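Putative sugar ABC transporter, substrate-binding protein (Clostridium phytofermentans, PDB 4WZZ) binds L-rhamnose and probably delivers this sugar to an ABC transporter as its extracellular substrate-binding component. Local coordinates at residues W181-A186 with I215-G220; D281-D286 with F359-I364; G303-Y308 with Q324-P329. All coordinates share one frame; numbering follows the deposited sequence.

Interaction 1: W181-A186 with I215-G220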
ATOM      1  N   TRP A 181      -2.169 -11.007  19.610  1.00 12.16           N
ATOM      2  CA  TRP A 181      -2.326  -9.893  18.705  1.00 11.48           C
ATOM      3  C   TRP A 181      -3.155 -10.353  17.514  1.00 11.34           C
ATOM      4  O   TRP A 181      -3.385 -11.549  17.315  1.00 12.03           O
ATOM      5  CB  TRP A 181      -0.974  -9.317  18.285  1.00 10.94           C
ATOM      6  CG  TRP A 181      -0.099 -10.247  17.486  1.00 11.34           C
ATOM      7  CD1 TRP A 181       0.615 -11.312  17.950  1.00 13.47           C
ATOM      8  CD2 TRP A 181       0.140 -10.181  16.083  1.00 11.28           C
ATOM      9  NE1 TRP A 181       1.300 -11.903  16.913  1.00 12.56           N
ATOM     10  CE2 TRP A 181       1.037 -11.216  15.762  1.00 11.72           C
ATOM     11  CE3 TRP A 181      -0.292  -9.322  15.072  1.00 12.50           C
ATOM     12  CZ2 TRP A 181       1.475 -11.441  14.455  1.00 11.76           C
ATOM     13  CZ3 TRP A 181       0.169  -9.522  13.795  1.00 10.53           C
ATOM     14  CH2 TRP A 181       1.038 -10.584  13.493  1.00 11.17           C
ATOM     15  N   ALA A 182      -3.669  -9.386  16.769  1.00 10.70           N
ATOM     16  CA  ALA A 182      -4.514  -9.672  15.624  1.00 10.75           C
ATOM     17  C   ALA A 182      -4.178  -8.741  14.468  1.00 10.52           C
ATOM     18  O   ALA A 182      -3.653  -7.654  14.666  1.00  9.56           O
ATOM     19  CB  ALA A 182      -5.993  -9.526  15.992  1.00 12.38           C
ATOM     20  N   VAL A 183      -4.475  -9.201  13.254  1.00 10.34           N
ATOM     21  CA  VAL A 183      -4.360  -8.359  12.074  1.00  9.89           C
ATOM     22  C   VAL A 183      -5.734  -7.874  11.643  1.00 10.49           C
ATOM     23  O   VAL A 183      -6.676  -8.663  11.513  1.00 10.57           O
ATOM     24  CB  VAL A 183      -3.771  -9.128  10.896  1.00 10.31           C
ATOM     25  CG1 VAL A 183      -3.835  -8.284   9.628  1.00 10.73           C
ATOM     26  CG2 VAL A 183      -2.333  -9.589  11.240  1.00 11.42           C
ATOM     27  N   LEU A 184      -5.838  -6.570  11.423  1.00  9.15           N
ATOM     28  CA  LEU A 184      -6.999  -5.984  10.769  1.00  9.06           C
ATOM     29  C   LEU A 184      -6.510  -5.570   9.396  1.00  9.15           C
ATOM     30  O   LEU A 184      -5.771  -4.585   9.248  1.00  8.47           O
ATOM     31  CB  LEU A 184      -7.509  -4.753  11.527  1.00 10.22           C
ATOM     32  CG  LEU A 184      -8.617  -3.968  10.831  1.00 10.33           C
ATOM     33  CD1 LEU A 184      -9.852  -4.833  10.676  1.00 12.44           C
ATOM     34  CD2 LEU A 184      -8.956  -2.685  11.620  1.00 11.61           C
ATOM     35  N   SER A 185      -6.891  -6.371   8.405  1.00  9.50           N
ATOM     36  CA  SER A 185      -6.450  -6.146   7.032  1.00  9.59           C
ATOM     37  C   SER A 185      -7.476  -5.322   6.250  1.00 10.31           C
ATOM     38  O   SER A 185      -8.470  -4.812   6.808  1.00  9.87           O
ATOM     39  CB  SER A 185      -6.229  -7.492   6.347  1.00 10.35           C
ATOM     40  OG  SER A 185      -5.515  -7.329   5.145  1.00 10.80           O
ATOM     41  N   ALA A 186      -7.224  -5.192   4.954  1.00 10.73           N
ATOM     42  CA  ALA A 186      -8.147  -4.537   4.034  1.00 10.29           C
ATOM     43  C   ALA A 186      -8.989  -5.626   3.342  1.00 13.93           C
ATOM     44  O   ALA A 186      -9.546  -6.479   4.020  1.00 12.70           O
ATOM     45  CB  ALA A 186      -7.368  -3.685   3.022  1.00  9.81           C
ATOM     46  N   ILE A 215      -3.856 -14.269  16.764  1.00 10.74           N
ATOM     47  CA  ILE A 215      -5.180 -14.882  16.902  1.00 13.67           C
ATOM     48  C   ILE A 215      -5.888 -15.051  15.579  1.00 21.68           C
ATOM     49  O   ILE A 215      -6.755 -15.904  15.452  1.00 23.34           O
ATOM     50  CB  ILE A 215      -6.085 -14.131  17.894  1.00 23.21           C
ATOM     51  CG1 ILE A 215      -6.532 -12.794  17.333  1.00 27.74           C
ATOM     52  CG2 ILE A 215      -5.375 -13.959  19.217  1.00 26.87           C
ATOM     53  CD1 ILE A 215      -7.435 -12.024  18.293  1.00 28.42           C
ATOM     54  N   GLY A 216      -5.525 -14.241  14.594  1.00 16.13           N
ATOM     55  CA  GLY A 216      -6.104 -14.361  13.284  1.00 17.14           C
ATOM     56  C   GLY A 216      -6.134 -13.070  12.517  1.00 17.99           C
ATOM     57  O   GLY A 216      -5.680 -12.027  13.010  1.00 12.92           O
ATOM     58  N   VAL A 217      -6.679 -13.166  11.311  1.00 14.32           N
ATOM     59  CA  VAL A 217      -6.759 -12.058  10.375  1.00 10.32           C
ATOM     60  C   VAL A 217      -8.215 -11.701  10.130  1.00 13.37           C
ATOM     61  O   VAL A 217      -9.038 -12.575   9.771  1.00 15.01           O
ATOM     62  CB  VAL A 217      -6.104 -12.404   9.024  1.00 13.86           C
ATOM     63  CG1 VAL A 217      -6.178 -11.195   8.082  1.00 15.99           C
ATOM     64  CG2 VAL A 217      -4.665 -12.859   9.231  1.00 17.30           C
ATOM     65  N   TYR A 218      -8.517 -10.419  10.305  1.00 10.98           N
ATOM     66  CA  TYR A 218      -9.847  -9.858  10.084  1.00 11.22           C
ATOM     67  C   TYR A 218      -9.808  -8.901   8.900  1.00 14.63           C
ATOM     68  O   TYR A 218      -8.779  -8.297   8.642  1.00 14.84           O
ATOM     69  CB  TYR A 218     -10.328  -9.105  11.325  1.00 13.31           C
ATOM     70  CG  TYR A 218     -10.542  -9.990  12.546  1.00 14.22           C
ATOM     71  CD1 TYR A 218      -9.463 -10.562  13.211  1.00 13.46           C
ATOM     72  CD2 TYR A 218     -11.817 -10.240  13.033  1.00 20.49           C
ATOM     73  CE1 TYR A 218      -9.647 -11.363  14.331  1.00 15.59           C
ATOM     74  CE2 TYR A 218     -12.013 -11.041  14.148  1.00 17.77           C
ATOM     75  CZ  TYR A 218     -10.932 -11.605  14.783  1.00 22.27           C
ATOM     76  OH  TYR A 218     -11.142 -12.392  15.889  1.00 23.71           O
ATOM     77  N   TYR A 219     -10.910  -8.788   8.164  1.00 13.29           N
ATOM     78  CA  TYR A 219     -10.911  -7.965   6.946  1.00 14.71           C
ATOM     79  C   TYR A 219     -11.882  -6.784   7.017  1.00 13.56           C
ATOM     80  O   TYR A 219     -13.104  -6.946   7.154  1.00 14.86           O
ATOM     81  CB  TYR A 219     -11.209  -8.847   5.738  1.00 17.01           C
ATOM     82  CG  TYR A 219     -10.286 -10.033   5.669  1.00 12.66           C
ATOM     83  CD1 TYR A 219      -9.022  -9.909   5.134  1.00 12.83           C
ATOM     84  CD2 TYR A 219     -10.675 -11.278   6.171  1.00 14.69           C
ATOM     85  CE1 TYR A 219      -8.168 -10.993   5.068  1.00 13.21           C
ATOM     86  CE2 TYR A 219      -9.828 -12.347   6.112  1.00 17.72           C
ATOM     87  CZ  TYR A 219      -8.575 -12.194   5.573  1.00 17.08           C
ATOM     88  OH  TYR A 219      -7.701 -13.255   5.500  1.00 23.42           O
ATOM     89  N   GLY A 220     -11.317  -5.582   6.903  1.00 13.17           N
ATOM     90  CA  GLY A 220     -12.086  -4.355   6.942  1.00 10.74           C
ATOM     91  C   GLY A 220     -12.331  -3.727   5.586  1.00 13.89           C
ATOM     92  O   GLY A 220     -12.966  -2.693   5.504  1.00 11.72           O
TER
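This contact is the parallel strand pair of a beta-alpha-beta unit, with strands 179-185 and 212-219 joined through helix 191-203 at the edge of the four-stranded sheet in one lobe of a periplasmic-binding-protein fold; Val183 beside Val217 marks the middle of the pair. The backbone bonds alternate between partners as parallel strands require. Ile215 N gives a nearly straight bond to Trp181 O at 2.8 Å, and Val183 N then reaches Gly216 O. Val183 O takes the amide of Tyr218 in return, and Tyr218 O accepts Ser185 N at 2.7 Å. In the last bond Gly220 N stands above the carbonyl plane of Ser185, 46° out of it, as the chains leave the sheet.

On the face with helix 191-203, Val183 and Val217 point the same way, and their CG1 methyls meet at 4.0 Å; Ile197 of the helix packs on Val183 and Ser185. The other face carries Leu184 and Tyr218, against helix 224-237. Leu184 sets out toward this face, but its end leans to the neighbouring strand, CD1 coming to 4.3 Å from Tyr218 CB. Near the start of the pair, Ile215 CG1 sits between the backbone N and the carbonyl carbon (chi1 71°), which brings it to 3.6 Å from Ala182 CB.

The strands end at the sugar cleft. Ala186 has its side chain about 4 Å (nearest atoms) from the bound rhamnose; the start of helix 191-203 supplies the pocket residues Asn192 and Gln193, and the loop after Gly220 supplies Asp222. Beside this exit the Tyr219 ring turns its edge to the Ala186 carbonyl: Ala186 O lies in the ring plane, 3.6 Å from Tyr219 CD1.

Interaction 2: D281-D286 with F359-I364; sequences DYIGDD and FEPSNI
Glu360 N, in the turn that lays Pro361 against Ile283, donates a hydrogen bond to Asn363 OD1 at 2.9 Å, an almost straight N-H bond of 171° that reaches the amide oxygen tilted 29° from its carbonyl plane. In the other direction Asn363 N binds Glu360 O at 3.0 Å and closes a type I beta turn with Pro361 and Ser362 at its corners, which the side-chain bond braces. Asn363 stands just before helix 364-368, yet its side chain makes no capping bond there; it folds back into the turn, and ND2 binds Lys358 O.

Across from this turn runs the loop that leads from helix 276-279 to strand 294-296, while 359-364 comes off strand 357-359, the antiparallel partner of 294-296. The contact thus packs together the loop entering one strand and the turn leaving the other, at the same end of that two-stranded sheet, and it is wholly apolar. Ile283 forks toward the turn. Its CG2, anti to the backbone N, meets Pro361 CD at 3.8 Å, the two side chains crossing at about a right angle. The other branch, CG1, runs on extended (chi2 172°) and brings Ile283 CD1 to 3.6 Å from Ile364 CD1. Farther out, toward solvent, the proline ring lies along the extended backbone of the loop, with Pro361 CG 4.0 Å from Gly284 CA.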
ATOM      1  N   ASP A 281      -3.183  12.480  15.838  1.00 13.31           N
ATOM      2  CA  ASP A 281      -3.757  12.679  17.171  1.00 15.53           C
ATOM      3  C   ASP A 281      -3.834  11.384  17.977  1.00 14.66           C
ATOM      4  O   ASP A 281      -4.163  11.430  19.177  1.00 18.14           O
ATOM      5  CB  ASP A 281      -5.135  13.303  17.072  1.00 23.04           C
ATOM      6  CG  ASP A 281      -5.122  14.671  16.402  1.00 27.31           C
ATOM      7  OD1 ASP A 281      -4.050  15.329  16.352  1.00 27.91           O
ATOM      8  OD2 ASP A 281      -6.205  15.093  15.931  1.00 28.39           O
ATOM      9  N   TYR A 282      -3.549  10.236  17.351  1.00 12.71           N
ATOM     10  CA  TYR A 282      -3.605   8.955  18.038  1.00 11.92           C
ATOM     11  C   TYR A 282      -2.251   8.421  18.405  1.00 14.67           C
ATOM     12  O   TYR A 282      -2.143   7.358  19.016  1.00 15.42           O
ATOM     13  CB  TYR A 282      -4.275   7.914  17.162  1.00 15.40           C
ATOM     14  CG  TYR A 282      -5.672   8.238  16.777  1.00 14.54           C
ATOM     15  CD1 TYR A 282      -6.689   8.250  17.725  1.00 13.23           C
ATOM     16  CD2 TYR A 282      -6.005   8.475  15.465  1.00 18.31           C
ATOM     17  CE1 TYR A 282      -7.974   8.516  17.375  1.00 19.30           C
ATOM     18  CE2 TYR A 282      -7.287   8.743  15.103  1.00 21.48           C
ATOM     19  CZ  TYR A 282      -8.274   8.752  16.052  1.00 22.07           C
ATOM     20  OH  TYR A 282      -9.558   9.005  15.668  1.00 24.44           O
ATOM     21  N   ILE A 283      -1.210   9.137  18.002  1.00 13.86           N
ATOM     22  CA  ILE A 283       0.141   8.680  18.232  1.00 11.20           C
ATOM     23  C   ILE A 283       0.715   9.321  19.481  1.00 13.59           C
ATOM     24  O   ILE A 283       0.677  10.544  19.642  1.00 15.28           O
ATOM     25  CB  ILE A 283       1.008   8.925  16.991  1.00 11.02           C
ATOM     26  CG1 ILE A 283       0.582   7.929  15.903  1.00 10.43           C
ATOM     27  CG2 ILE A 283       2.498   8.840  17.322  1.00 14.78           C
ATOM     28  CD1 ILE A 283       1.216   8.188  14.548  1.00 13.79           C
ATOM     29  N   GLY A 284       1.234   8.477  20.362  1.00 13.84           N
ATOM     30  CA  GLY A 284       1.799   8.920  21.628  1.00 16.37           C
ATOM     31  C   GLY A 284       2.309   7.734  22.421  1.00 16.73           C
ATOM     32  O   GLY A 284       1.804   6.623  22.283  1.00 18.75           O
ATOM     33  N   ASP A 285       3.291   7.985  23.282  1.00 21.60           N
ATOM     34  CA  ASP A 285       3.848   6.942  24.132  1.00 21.29           C
ATOM     35  C   ASP A 285       3.341   7.143  25.560  1.00 25.51           C
ATOM     36  O   ASP A 285       4.108   7.480  26.445  1.00 23.40           O
ATOM     37  CB  ASP A 285       5.385   7.008  24.089  1.00 22.55           C
ATOM     38  CG  ASP A 285       6.049   5.859  24.839  1.00 35.69           C
ATOM     39  OD1 ASP A 285       5.454   4.760  24.908  1.00 37.15           O
ATOM     40  OD2 ASP A 285       7.177   6.072  25.359  1.00 36.46           O
ATOM     41  N   ASP A 286       2.040   6.969  25.758  1.00 25.66           N
ATOM     42  CA  ASP A 286       1.425   7.119  27.067  1.00 21.81           C
ATOM     43  C   ASP A 286       0.091   6.400  27.067  1.00 23.51           C
ATOM     44  O   ASP A 286      -0.300   5.807  26.056  1.00 20.91           O
ATOM     45  CB  ASP A 286       1.242   8.596  27.440  1.00 24.43           C
ATOM     46  CG  ASP A 286       0.415   9.353  26.430  1.00 28.19           C
ATOM     47  OD1 ASP A 286      -0.609   8.811  25.962  1.00 21.73           O
ATOM     48  OD2 ASP A 286       0.789  10.498  26.093  1.00 38.12           O
ATOM     49  N   PHE A 359       6.941   6.468  11.708  1.00  9.64           N
ATOM     50  CA  PHE A 359       6.295   7.653  12.246  1.00  9.53           C
ATOM     51  C   PHE A 359       6.046   7.441  13.730  1.00 12.70           C
ATOM     52  O   PHE A 359       5.446   6.443  14.132  1.00 11.81           O
ATOM     53  CB  PHE A 359       4.984   7.959  11.489  1.00 10.35           C
ATOM     54  CG  PHE A 359       5.215   8.271  10.029  1.00  8.36           C
ATOM     55  CD1 PHE A 359       5.718   9.511   9.659  1.00 12.47           C
ATOM     56  CD2 PHE A 359       4.989   7.324   9.055  1.00 11.60           C
ATOM     57  CE1 PHE A 359       5.962   9.800   8.343  1.00 14.00           C
ATOM     58  CE2 PHE A 359       5.222   7.603   7.737  1.00 11.93           C
ATOM     59  CZ  PHE A 359       5.725   8.840   7.373  1.00 14.35           C
ATOM     60  N   GLU A 360       6.549   8.357  14.530  1.00 12.68           N
ATOM     61  CA  GLU A 360       6.522   8.193  15.972  1.00 12.62           C
ATOM     62  C   GLU A 360       6.371   9.582  16.583  1.00 14.30           C
ATOM     63  O   GLU A 360       6.398  10.587  15.885  1.00 14.12           O
ATOM     64  CB  GLU A 360       7.817   7.515  16.427  1.00 13.19           C
ATOM     65  CG  GLU A 360       9.073   8.218  15.946  1.00 17.73           C
ATOM     66  CD  GLU A 360      10.338   7.574  16.489  1.00 20.82           C
ATOM     67  OE1 GLU A 360      10.432   7.376  17.720  1.00 21.89           O
ATOM     68  OE2 GLU A 360      11.232   7.275  15.681  1.00 23.20           O
ATOM     69  N   PRO A 361       6.201   9.662  17.914  1.00 15.93           N
ATOM     70  CA  PRO A 361       6.006  10.979  18.521  1.00 14.04           C
ATOM     71  C   PRO A 361       7.064  12.021  18.153  1.00 16.06           C
ATOM     72  O   PRO A 361       6.782  13.220  18.035  1.00 19.32           O
ATOM     73  CB  PRO A 361       6.062  10.667  20.026  1.00 19.71           C
ATOM     74  CG  PRO A 361       5.500   9.250  20.105  1.00 18.22           C
ATOM     75  CD  PRO A 361       5.978   8.551  18.856  1.00 16.69           C
ATOM     76  N   SER A 362       8.298  11.580  17.965  1.00 16.23           N
ATOM     77  CA  SER A 362       9.368  12.536  17.694  1.00 17.90           C
ATOM     78  C   SER A 362       9.320  13.160  16.293  1.00 15.67           C
ATOM     79  O   SER A 362      10.022  14.115  16.035  1.00 17.03           O
ATOM     80  CB  SER A 362      10.731  11.888  17.941  1.00 21.37           C
ATOM     81  OG  SER A 362      10.982  10.838  17.027  1.00 21.52           O
ATOM     82  N   ASN A 363       8.500  12.626  15.381  1.00 14.21           N
ATOM     83  CA  ASN A 363       8.450  13.170  14.020  1.00 14.93           C
ATOM     84  C   ASN A 363       7.066  13.249  13.409  1.00 15.31           C
ATOM     85  O   ASN A 363       6.931  13.639  12.269  1.00 12.56           O
ATOM     86  CB  ASN A 363       9.358  12.387  13.050  1.00 14.58           C
ATOM     87  CG  ASN A 363       8.863  10.970  12.777  1.00 13.20           C
ATOM     88  OD1 ASN A 363       7.763  10.594  13.148  1.00 12.07           O
ATOM     89  ND2 ASN A 363       9.681  10.196  12.065  1.00 16.76           N
ATOM     90  N   ILE A 364       6.023  12.911  14.151  1.00 12.23           N
ATOM     91  CA  ILE A 364       4.709  12.734  13.516  1.00 11.63           C
ATOM     92  C   ILE A 364       4.111  14.056  13.038  1.00 13.76           C
ATOM     93  O   ILE A 364       3.562  14.120  11.944  1.00 13.47           O
ATOM     94  CB  ILE A 364       3.728  11.958  14.454  1.00  9.84           C
ATOM     95  CG1 ILE A 364       2.331  11.806  13.839  1.00 11.82           C
ATOM     96  CG2 ILE A 364       3.603  12.655  15.818  1.00 12.47           C
ATOM     97  CD1 ILE A 364       2.317  11.044  12.573  1.00  9.92           C
TER

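Interaction 3: G303-Y308 with Q324-P329; sequences GNLAAY and QSFTVP
Tyr308 takes the tight packing of this contact, from Val328 and Pro329 together. Val328 CG1 presses on Tyr308 CB at 3.4 Å, and Val328 CB stands over one face of the ring in a CH-pi contact, 3.9 Å from its centroid. The valine places CG1 anti to its carbonyl carbon (chi1 -56°), which carries that methyl in against the root of the tyrosine. Pro329 continues along the same ring and is just as close, its CD 3.3 Å from Tyr308 CE1, although it lies on the solvent side.

The helix is 299-315, which packs on helix 67-82, and the strand is 325-327, the outermost strand of the mixed sheet in the lobe that holds the chain's modelled N terminus. Tyr51 closes over the seam, its ring edge-to-face with that of Tyr308 and its OH bonded to Thr327 O.

About one helical turn back the packing is buried but looser. Leu305 CD1 reaches the outer end of the Phe326 ring obliquely, 4.0 Å from CZ. Val328 CG1 is farther still from Leu305 CD1, at 4.5 Å.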
ATOM      1  N   GLY A 303       3.329   7.450  -6.355  1.00 13.87           N
ATOM      2  CA  GLY A 303       2.663   7.845  -7.584  1.00 14.67           C
ATOM      3  C   GLY A 303       3.628   8.469  -8.569  1.00 15.91           C
ATOM      4  O   GLY A 303       3.568   8.170  -9.769  1.00 16.61           O
ATOM      5  N   ASN A 304       4.505   9.352  -8.073  1.00 14.91           N
ATOM      6  CA  ASN A 304       5.522   9.977  -8.924  1.00 15.97           C
ATOM      7  C   ASN A 304       6.339   8.913  -9.653  1.00 16.78           C
ATOM      8  O   ASN A 304       6.548   8.995 -10.860  1.00 18.37           O
ATOM      9  CB  ASN A 304       6.536  10.810  -8.129  1.00 19.88           C
ATOM     10  CG  ASN A 304       5.961  12.036  -7.442  1.00 16.87           C
ATOM     11  OD1 ASN A 304       6.605  12.548  -6.524  1.00 19.29           O
ATOM     12  ND2 ASN A 304       4.813  12.544  -7.882  1.00 19.12           N
ATOM     13  N   LEU A 305       6.852   7.941  -8.901  1.00 15.65           N
ATOM     14  CA  LEU A 305       7.785   6.961  -9.472  1.00 15.70           C
ATOM     15  C   LEU A 305       7.059   6.086 -10.478  1.00 17.02           C
ATOM     16  O   LEU A 305       7.593   5.753 -11.534  1.00 17.52           O
ATOM     17  CB  LEU A 305       8.378   6.094  -8.356  1.00 16.79           C
ATOM     18  CG  LEU A 305       9.295   4.977  -8.836  1.00 16.30           C
ATOM     19  CD1 LEU A 305      10.460   5.534  -9.620  1.00 19.67           C
ATOM     20  CD2 LEU A 305       9.779   4.171  -7.648  1.00 22.25           C
ATOM     21  N   ALA A 306       5.832   5.703 -10.147  1.00 17.16           N
ATOM     22  CA  ALA A 306       5.023   4.923 -11.070  1.00 17.04           C
ATOM     23  C   ALA A 306       4.788   5.688 -12.364  1.00 16.52           C
ATOM     24  O   ALA A 306       4.757   5.084 -13.454  1.00 19.05           O
ATOM     25  CB  ALA A 306       3.698   4.533 -10.424  1.00 16.67           C
ATOM     26  N   ALA A 307       4.639   7.011 -12.263  1.00 19.99           N
ATOM     27  CA  ALA A 307       4.488   7.836 -13.459  1.00 20.23           C
ATOM     28  C   ALA A 307       5.786   7.866 -14.270  1.00 18.89           C
ATOM     29  O   ALA A 307       5.755   7.710 -15.489  1.00 21.60           O
ATOM     30  CB  ALA A 307       4.038   9.262 -13.096  1.00 18.14           C
ATOM     31  N   TYR A 308       6.926   8.062 -13.612  1.00 18.76           N
ATOM     32  CA  TYR A 308       8.192   8.057 -14.348  1.00 20.75           C
ATOM     33  C   TYR A 308       8.398   6.723 -15.062  1.00 19.93           C
ATOM     34  O   TYR A 308       8.861   6.675 -16.218  1.00 21.25           O
ATOM     35  CB  TYR A 308       9.376   8.362 -13.430  1.00 20.21           C
ATOM     36  CG  TYR A 308       9.444   9.804 -12.990  1.00 24.05           C
ATOM     37  CD1 TYR A 308       9.583  10.824 -13.917  1.00 26.01           C
ATOM     38  CD2 TYR A 308       9.377  10.148 -11.638  1.00 21.20           C
ATOM     39  CE1 TYR A 308       9.649  12.147 -13.523  1.00 25.94           C
ATOM     40  CE2 TYR A 308       9.449  11.464 -11.235  1.00 24.93           C
ATOM     41  CZ  TYR A 308       9.589  12.462 -12.182  1.00 27.02           C
ATOM     42  OH  TYR A 308       9.653  13.783 -11.802  1.00 29.89           O
ATOM     43  N   GLN A 324      17.411  -3.704 -15.818  1.00 37.46           N
ATOM     44  CA  GLN A 324      17.318  -2.405 -16.457  1.00 37.98           C
ATOM     45  C   GLN A 324      17.375  -1.303 -15.418  1.00 40.90           C
ATOM     46  O   GLN A 324      16.978  -1.498 -14.261  1.00 37.43           O
ATOM     47  CB  GLN A 324      16.034  -2.300 -17.275  1.00 37.47           C
ATOM     48  CG  GLN A 324      16.051  -3.208 -18.480  1.00 37.48           C
ATOM     49  CD  GLN A 324      14.776  -3.155 -19.280  1.00 40.59           C
ATOM     50  OE1 GLN A 324      13.789  -2.538 -18.873  1.00 36.76           O
ATOM     51  NE2 GLN A 324      14.788  -3.808 -20.434  1.00 37.95           N
ATOM     52  N   SER A 325      17.871  -0.144 -15.837  1.00 43.31           N
ATOM     53  CA  SER A 325      17.953   1.008 -14.960  1.00 46.44           C
ATOM     54  C   SER A 325      17.393   2.243 -15.628  1.00 47.21           C
ATOM     55  O   SER A 325      17.446   2.393 -16.848  1.00 42.86           O
ATOM     56  CB  SER A 325      19.399   1.261 -14.531  1.00 55.40           C
ATOM     57  OG  SER A 325      19.802   0.302 -13.571  1.00 56.40           O
ATOM     58  N   PHE A 326      16.831   3.122 -14.814  1.00 38.44           N
ATOM     59  CA  PHE A 326      16.461   4.440 -15.280  1.00 38.88           C
ATOM     60  C   PHE A 326      16.713   5.457 -14.184  1.00 38.86           C
ATOM     61  O   PHE A 326      16.766   5.124 -13.000  1.00 38.74           O
ATOM     62  CB  PHE A 326      15.006   4.480 -15.764  1.00 38.20           C
ATOM     63  CG  PHE A 326      13.997   4.172 -14.702  1.00 37.56           C
ATOM     64  CD1 PHE A 326      13.835   2.874 -14.228  1.00 37.11           C
ATOM     65  CD2 PHE A 326      13.194   5.179 -14.187  1.00 37.44           C
ATOM     66  CE1 PHE A 326      12.891   2.591 -13.237  1.00 36.53           C
ATOM     67  CE2 PHE A 326      12.251   4.901 -13.193  1.00 36.87           C
ATOM     68  CZ  PHE A 326      12.102   3.603 -12.730  1.00 36.41           C
ATOM     69  N   THR A 327      16.894   6.698 -14.604  1.00 39.36           N
ATOM     70  CA  THR A 327      17.144   7.795 -13.697  1.00 39.56           C
ATOM     71  C   THR A 327      16.027   8.804 -13.909  1.00 40.87           C
ATOM     72  O   THR A 327      15.772   9.227 -15.030  1.00 42.62           O
ATOM     73  CB  THR A 327      18.530   8.428 -13.972  1.00 42.64           C
ATOM     74  OG1 THR A 327      19.550   7.430 -13.816  1.00 42.91           O
ATOM     75  CG2 THR A 327      18.799   9.588 -13.021  1.00 40.74           C
ATOM     76  N   VAL A 328      15.339   9.156 -12.834  1.00 39.13           N
ATOM     77  CA  VAL A 328      14.261  10.126 -12.916  1.00 39.03           C
ATOM     78  C   VAL A 328      14.807  11.501 -12.555  1.00 43.43           C
ATOM     79  O   VAL A 328      15.810  11.600 -11.843  1.00 46.93           O
ATOM     80  CB  VAL A 328      13.084   9.724 -12.001  1.00 40.91           C
ATOM     81  CG1 VAL A 328      12.619   8.325 -12.352  1.00 37.83           C
ATOM     82  CG2 VAL A 328      13.470   9.802 -10.530  1.00 38.35           C
ATOM     83  N   PRO A 329      14.162  12.568 -13.061  1.00 48.96           N
ATOM     84  CA  PRO A 329      14.559  13.959 -12.809  1.00 51.97           C
ATOM     85  C   PRO A 329      14.687  14.250 -11.329  1.00 46.80           C
ATOM     86  O   PRO A 329      15.430  15.134 -10.913  1.00 53.02           O
ATOM     87  CB  PRO A 329      13.382  14.765 -13.366  1.00 52.99           C
ATOM     88  CG  PRO A 329      12.758  13.883 -14.363  1.00 51.96           C
ATOM     89  CD  PRO A 329      12.920  12.493 -13.848  1.00 48.35           C
TER

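Interactions 1 and 2 lie in the lobe built on the four-stranded sheet, their centres about 23 Å apart, and both are partly buried. Interaction 3, mostly buried, belongs to the other lobe, about 34 Å from interaction 1 between centres and across the middle of the chain. Polar bonding between segments is confined to interaction 1, where two strands share a sheet and reach the sugar cleft. The other two are side-chain contacts, aliphatic in interaction 2 and aliphatic groups against aromatic rings in interaction 3. Each of these runs from buried residues out to an exposed proline. Along the sequence 303-308 and 324-329 fall inside the long excursion that interaction 2 closes, so the chain visits the far lobe and returns.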